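Local coordinates for 401aa long hypothetical glucose-1-phosphate thymidylyltransferase (Sulfolobus tokodaii, PDB 2GGO), which acts as a bifunctional enzyme in the synthesis of UDP-N-acetylglucosamine and UDP-N-acetylgalactosamine, at residues 161-164 and 165-169; 287-290 and 291-295; 315-318 and 319-323. All blocks are in the same frame, centred on the assembly; numbering follows the deposited sequence.

Interaction 1 (161-164 and 165-169); sequences YKLN and SDIFT
L163 and I167 meet where a strand turns into a helix. L163 CD1 touches I167 CG1 at 3.9 Å, and the two side chains cross obliquely. I167 has CG1 anti to its backbone N (chi1 -158°), which brings that branch to L163. Its other branch, CG2, lies 3.7 Å from N164 O. The polar link is made by the backbone: I167 N donates to N164 O at 2.9 Å. This bond is nearly straight (164° at the hydrogen), although the donor is tilted from the carbonyl plane. It links residues three apart and closes a tight turn where the strand leads into the helix. The side chain of D166 adds a loose contact, with OD2 4.1 Å from N164 CB.

The strand is 155-164 and the helix is 166-173. Both belong to the nucleotidyltransferase part of the chain, whose family lies in the GT-A clan. Strand 155-164 runs antiparallel to its neighbours 92-97 and 117-123 in the mixed sheet.

The next shell holds the polar groups and covers I167. K162 NZ reaches N164 OD1 at 3.0 Å, in the carbonyl plane and on a lone pair, which limits the rotation of the amide. The same NZ makes a salt bridge with E92 and bonds to L114 O and E116 O. Its positive charge is therefore probably well balanced. The F168 ring has I167 CG2 over the centre of one face, 4.1 Å above the plane, and S165 CB at its edge. I167 also packs on F89 and on I188 of helix 184-194. Further back on the strand, Y161 OH bonds to N157 ND2. N157 probably binds N-acetyl-alpha-D-glucosamine 1-phosphate, so Y161 would be a second-shell partner of that site.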
# COMPACT_ATOMS: atom_id res chain seq x y z
N TYR A 161 -0.99 -6.15 -17.26
CA TYR A 161 -1.41 -6.82 -18.47
C TYR A 161 -1.54 -5.86 -19.63
O TYR A 161 -1.94 -4.72 -19.44
CB TYR A 161 -2.80 -7.43 -18.27
CG TYR A 161 -2.90 -8.40 -17.13
CD1 TYR A 161 -4.09 -8.54 -16.43
CD2 TYR A 161 -1.81 -9.18 -16.73
CE1 TYR A 161 -4.21 -9.45 -15.37
CE2 TYR A 161 -1.91 -10.09 -15.66
CZ TYR A 161 -3.12 -10.24 -15.00
OH TYR A 161 -3.24 -11.15 -13.94
N LYS A 162 -1.23 -6.33 -20.83
CA LYS A 162 -1.60 -5.63 -22.06
C LYS A 162 -2.40 -6.66 -22.88
O LYS A 162 -1.83 -7.61 -23.45
CB LYS A 162 -0.35 -5.17 -22.82
CG LYS A 162 -0.51 -4.02 -23.78
CD LYS A 162 -1.28 -4.38 -25.05
CE LYS A 162 -0.52 -5.38 -25.92
NZ LYS A 162 -1.17 -5.72 -27.24
N LEU A 163 -3.71 -6.47 -22.91
CA LEU A 163 -4.62 -7.47 -23.43
C LEU A 163 -5.43 -6.87 -24.56
O LEU A 163 -5.82 -5.69 -24.52
CB LEU A 163 -5.56 -8.01 -22.34
CG LEU A 163 -4.96 -8.64 -21.07
CD1 LEU A 163 -6.03 -8.90 -20.06
CD2 LEU A 163 -4.16 -9.90 -21.34
N ASN A 164 -5.64 -7.70 -25.59
CA ASN A 164 -6.50 -7.34 -26.71
C ASN A 164 -7.95 -7.81 -26.49
O ASN A 164 -8.20 -8.69 -25.66
CB ASN A 164 -5.92 -7.88 -28.01
CG ASN A 164 -4.43 -7.70 -28.08
OD1 ASN A 164 -3.92 -6.59 -27.93
ND2 ASN A 164 -3.72 -8.79 -28.31
N SER A 165 -8.89 -7.22 -27.22
CA SER A 165 -10.31 -7.52 -27.05
C SER A 165 -10.69 -9.02 -27.10
O SER A 165 -11.81 -9.39 -26.74
CB SER A 165 -11.13 -6.70 -28.05
OG SER A 165 -10.45 -6.61 -29.30
N ASP A 166 -9.76 -9.89 -27.51
CA ASP A 166 -9.95 -11.35 -27.43
C ASP A 166 -10.14 -11.84 -26.02
O ASP A 166 -10.58 -12.97 -25.81
CB ASP A 166 -8.73 -12.11 -27.96
CG ASP A 166 -8.18 -11.51 -29.21
OD1 ASP A 166 -8.99 -10.95 -29.98
OD2 ASP A 166 -6.94 -11.61 -29.40
N ILE A 167 -9.76 -11.03 -25.04
CA ILE A 167 -9.91 -11.43 -23.66
C ILE A 167 -11.39 -11.69 -23.29
O ILE A 167 -11.68 -12.62 -22.53
CB ILE A 167 -9.23 -10.45 -22.66
CG1 ILE A 167 -8.94 -11.17 -21.33
CG2 ILE A 167 -10.07 -9.18 -22.45
CD1 ILE A 167 -8.22 -12.52 -21.46
N PHE A 168 -12.30 -10.89 -23.86
CA PHE A 168 -13.73 -10.97 -23.52
C PHE A 168 -14.33 -12.33 -23.85
O PHE A 168 -15.12 -12.88 -23.08
CB PHE A 168 -14.51 -9.84 -24.18
CG PHE A 168 -14.00 -8.47 -23.82
CD1 PHE A 168 -14.21 -7.94 -22.55
CD2 PHE A 168 -13.29 -7.71 -24.76
CE1 PHE A 168 -13.73 -6.67 -22.21
CE2 PHE A 168 -12.81 -6.43 -24.44
CZ PHE A 168 -13.04 -5.91 -23.17
N THR A 169 -13.93 -12.88 -24.99
CA THR A 169 -14.33 -14.21 -25.41
C THR A 169 -14.13 -15.26 -24.30
O THR A 169 -15.09 -15.93 -23.90
CB THR A 169 -13.57 -14.62 -26.68
OG1 THR A 169 -13.86 -13.66 -27.71
CG2 THR A 169 -13.99 -16.00 -27.15

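Interaction 2 (287-290 and 291-295); sequences NKIG and ASVEV
V293 lies over one face of the flat peptide group that joins G290 to A291. Its CG2 sits above that face, nearly over G290 O (3.5 Å) and 3.8 Å from G290 C. V293 CB is 3.4 Å from the same oxygen. The residues G290 to V293 form a type II beta turn. This turn is a corner of the left-handed parallel beta-helix of the hexapeptide-repeat family, and it carries the chain from strand 288-291 in one sheet to strand 294-296 in the next. S292, at the third position, has the positive phi (56°) that a type II turn calls for there.

The direct turn bond, V293 N to G290 O, is weak. It is 3.4 Å long and bent, with 133° at the hydrogen. G290 O is also bound by S275 OG, from the preceding part of the coil.

Inside the coil, I289 meets both V293 and V295. It crosses each valine at about a right angle. One branch serves each: CG2, anti to the backbone N, goes to V293, while CG1 carries CD1 toward V295. L277, L283 and I306 also pack on I289. Between I289 and V293 the nearest atoms are CG2 and CG1, at 3.7 Å. Between I289 and V295 they are CD1 and CG2, at 4.1 Å.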
# COMPACT_ATOMS: atom_id res chain seq x y z
N ASN A 287 2.25 16.96 10.46
CA ASN A 287 2.26 16.09 11.61
C ASN A 287 2.83 16.86 12.75
O ASN A 287 3.60 17.76 12.53
CB ASN A 287 3.10 14.86 11.34
CG ASN A 287 2.51 13.99 10.29
OD1 ASN A 287 1.54 13.28 10.50
ND2 ASN A 287 3.09 14.02 9.13
N LYS A 288 2.35 16.58 13.95
CA LYS A 288 2.98 17.13 15.13
C LYS A 288 3.65 16.01 15.92
O LYS A 288 3.00 14.98 16.21
CB LYS A 288 2.03 17.98 15.99
CG LYS A 288 2.75 18.59 17.28
CD LYS A 288 2.41 20.06 17.51
CE LYS A 288 3.32 20.79 18.49
NZ LYS A 288 3.51 19.88 19.59
N ILE A 289 4.94 16.20 16.15
CA ILE A 289 5.83 15.33 16.93
C ILE A 289 6.46 16.26 17.96
O ILE A 289 7.30 17.11 17.59
CB ILE A 289 6.92 14.64 16.06
CG1 ILE A 289 6.32 13.84 14.90
CG2 ILE A 289 7.81 13.74 16.89
CD1 ILE A 289 5.49 12.64 15.24
N GLY A 290 6.07 16.08 19.24
CA GLY A 290 6.38 16.97 20.41
C GLY A 290 7.55 16.60 21.27
O GLY A 290 8.34 15.76 20.88
N ALA A 291 7.65 17.18 22.45
CA ALA A 291 8.81 17.01 23.31
C ALA A 291 8.76 15.65 23.93
O ALA A 291 7.68 15.24 24.41
CB ALA A 291 8.85 18.07 24.37
N SER A 292 9.93 15.02 24.01
CA SER A 292 10.05 13.65 24.47
C SER A 292 9.26 12.64 23.71
O SER A 292 8.75 11.69 24.35
CB SER A 292 9.71 13.50 25.96
OG SER A 292 10.44 14.36 26.81
N VAL A 293 9.13 12.84 22.40
CA VAL A 293 8.50 11.87 21.52
C VAL A 293 9.55 11.26 20.62
O VAL A 293 10.37 11.98 19.99
CB VAL A 293 7.34 12.51 20.70
CG1 VAL A 293 6.79 11.53 19.67
CG2 VAL A 293 6.27 13.01 21.61
N GLU A 294 9.57 9.92 20.53
CA GLU A 294 10.57 9.28 19.68
C GLU A 294 9.77 8.42 18.67
O GLU A 294 8.77 7.77 19.02
CB GLU A 294 11.57 8.47 20.55
CG GLU A 294 12.73 7.65 19.78
CD GLU A 294 13.51 6.68 20.65
OE1 GLU A 294 13.68 6.87 21.86
OE2 GLU A 294 13.97 5.67 20.11
N VAL A 295 10.20 8.44 17.41
CA VAL A 295 9.59 7.66 16.34
C VAL A 295 10.68 6.94 15.57
O VAL A 295 11.77 7.48 15.39
CB VAL A 295 8.80 8.59 15.35
CG1 VAL A 295 8.22 7.79 14.17
CG2 VAL A 295 7.72 9.34 16.06

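Interaction 3 (315-318 and 319-323); sequences SVIA and EDVNF
A318 O and V321 N are joined through one hydroxyl, S304 OG, which hydrogen-bonds to both. No direct bond closes the turn between A318 and V321. Instead V321 CG2 rests 3.7 Å from A318 O, and the serine bridges the two backbone groups. D320 takes positive phi (50°), which lets the chain turn the corner from one sheet to the next. The backbone N of E319 is buried without a partner in the model.

The apolar side of the contact is carried by I317. Its CG2 meets V321 CB at 3.7 Å and V321 CG2 at 3.8 Å, and the two side chains cross at about a right angle. With CG1 beside the backbone N (chi1 -67°) and CG2 anti to that N, CG2 faces V321 and the CG1 branch runs on to F323. CD1, at its end, is 4.1 Å from F323 CZ. Isoleucine and phenylalanine approach from opposite directions, and the methyl meets the ring obliquely.

E319 points away from this core. CG is held between the backbone N and the carbonyl carbon (chi1 71°), and the chain bends again at the next bond. The carboxylate thus folds back, with OE1 3.7 Å from A318 CB. Its stronger partners are T20 OG1, bonded to OE2, and R21 NH2, in a salt bridge with OE1. This links the beta-helix to the nucleotidyltransferase part of the chain.

The turn is a corner of the left-handed beta-helix. Strand 316-317 lies between the parallel strands 298-300 and 358-359. Strand 322-323, weakly bonded, pairs with 364-365 in another sheet. I359 packs on I317 and V321, while F323 also touches I306 of strand 305-308.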
# COMPACT_ATOMS: atom_id res chain seq x y z
N SER A 315 5.48 1.15 13.24
CA SER A 315 4.03 1.23 13.16
C SER A 315 3.50 1.97 11.96
O SER A 315 4.25 2.67 11.28
CB SER A 315 3.52 1.90 14.41
OG SER A 315 4.22 1.33 15.56
N VAL A 316 2.21 1.80 11.72
CA VAL A 316 1.54 2.60 10.67
C VAL A 316 0.40 3.33 11.30
O VAL A 316 -0.52 2.70 11.83
CB VAL A 316 0.95 1.76 9.54
CG1 VAL A 316 0.21 2.72 8.56
CG2 VAL A 316 2.05 1.03 8.74
N ILE A 317 0.43 4.66 11.26
CA ILE A 317 -0.64 5.40 11.94
C ILE A 317 -1.39 6.26 10.93
O ILE A 317 -0.79 7.02 10.21
CB ILE A 317 -0.06 6.28 13.04
CG1 ILE A 317 0.52 5.46 14.18
CG2 ILE A 317 -1.06 7.23 13.65
CD1 ILE A 317 1.33 6.47 15.07
N ALA A 318 -2.71 6.14 10.90
CA ALA A 318 -3.42 6.68 9.78
C ALA A 318 -3.68 8.17 9.97
O ALA A 318 -2.86 8.82 10.69
CB ALA A 318 -4.65 5.88 9.49
N GLU A 319 -4.69 8.76 9.34
CA GLU A 319 -4.83 10.22 9.37
C GLU A 319 -5.62 10.73 10.53
O GLU A 319 -6.47 10.06 11.05
CB GLU A 319 -5.47 10.75 8.04
CG GLU A 319 -7.03 10.43 7.78
CD GLU A 319 -7.32 9.00 7.42
OE1 GLU A 319 -6.38 8.23 7.27
OE2 GLU A 319 -8.51 8.60 7.30
N ASP A 320 -5.31 11.95 10.93
CA ASP A 320 -5.96 12.65 12.05
C ASP A 320 -6.05 11.84 13.34
O ASP A 320 -7.08 11.83 14.00
CB ASP A 320 -7.29 13.26 11.59
CG ASP A 320 -7.12 14.22 10.38
OD1 ASP A 320 -6.18 15.08 10.41
OD2 ASP A 320 -7.92 14.14 9.38
N VAL A 321 -4.96 11.17 13.71
CA VAL A 321 -4.87 10.43 14.96
C VAL A 321 -4.28 11.37 15.97
O VAL A 321 -3.50 12.26 15.59
CB VAL A 321 -4.04 9.12 14.82
CG1 VAL A 321 -3.98 8.27 16.24
CG2 VAL A 321 -4.77 8.19 13.80
N ASN A 322 -4.71 11.28 17.23
CA ASN A 322 -4.03 12.04 18.29
C ASN A 322 -3.59 11.11 19.35
O ASN A 322 -4.39 10.42 19.80
CB ASN A 322 -4.95 13.12 18.96
CG ASN A 322 -5.48 14.17 17.94
OD1 ASN A 322 -4.75 15.02 17.45
ND2 ASN A 322 -6.75 14.02 17.55
N PHE A 323 -2.33 11.18 19.78
CA PHE A 323 -1.90 10.40 20.92
C PHE A 323 -2.04 11.15 22.14
O PHE A 323 -1.41 12.19 22.29
CB PHE A 323 -0.42 9.85 20.81
CG PHE A 323 -0.40 8.52 20.10
CD1 PHE A 323 -1.55 8.11 19.43
CD2 PHE A 323 0.69 7.68 20.11
CE1 PHE A 323 -1.59 6.84 18.78
CE2 PHE A 323 0.68 6.46 19.46
CZ PHE A 323 -0.46 6.07 18.77

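How the interactions relate
Interactions 2 and 3 are two corners of one beta-helix. Their centres are about 12 Å apart and their nearest atoms about 6 Å apart, without touching. I306 packs on V293 in the first and on F323 in the second, so both share one apolar core. Interaction 1 is in the nucleotidyltransferase part, on the opposite side of the chain's centre. Its centre lies about 51 Å from that of interaction 2 and about 42 Å from that of interaction 3. It alone comes near the probable sugar-phosphate site: the L163 side chain is about 8 Å from that of Y97 and about 9 Å from that of N157, residues that probably bind the sugar phosphate.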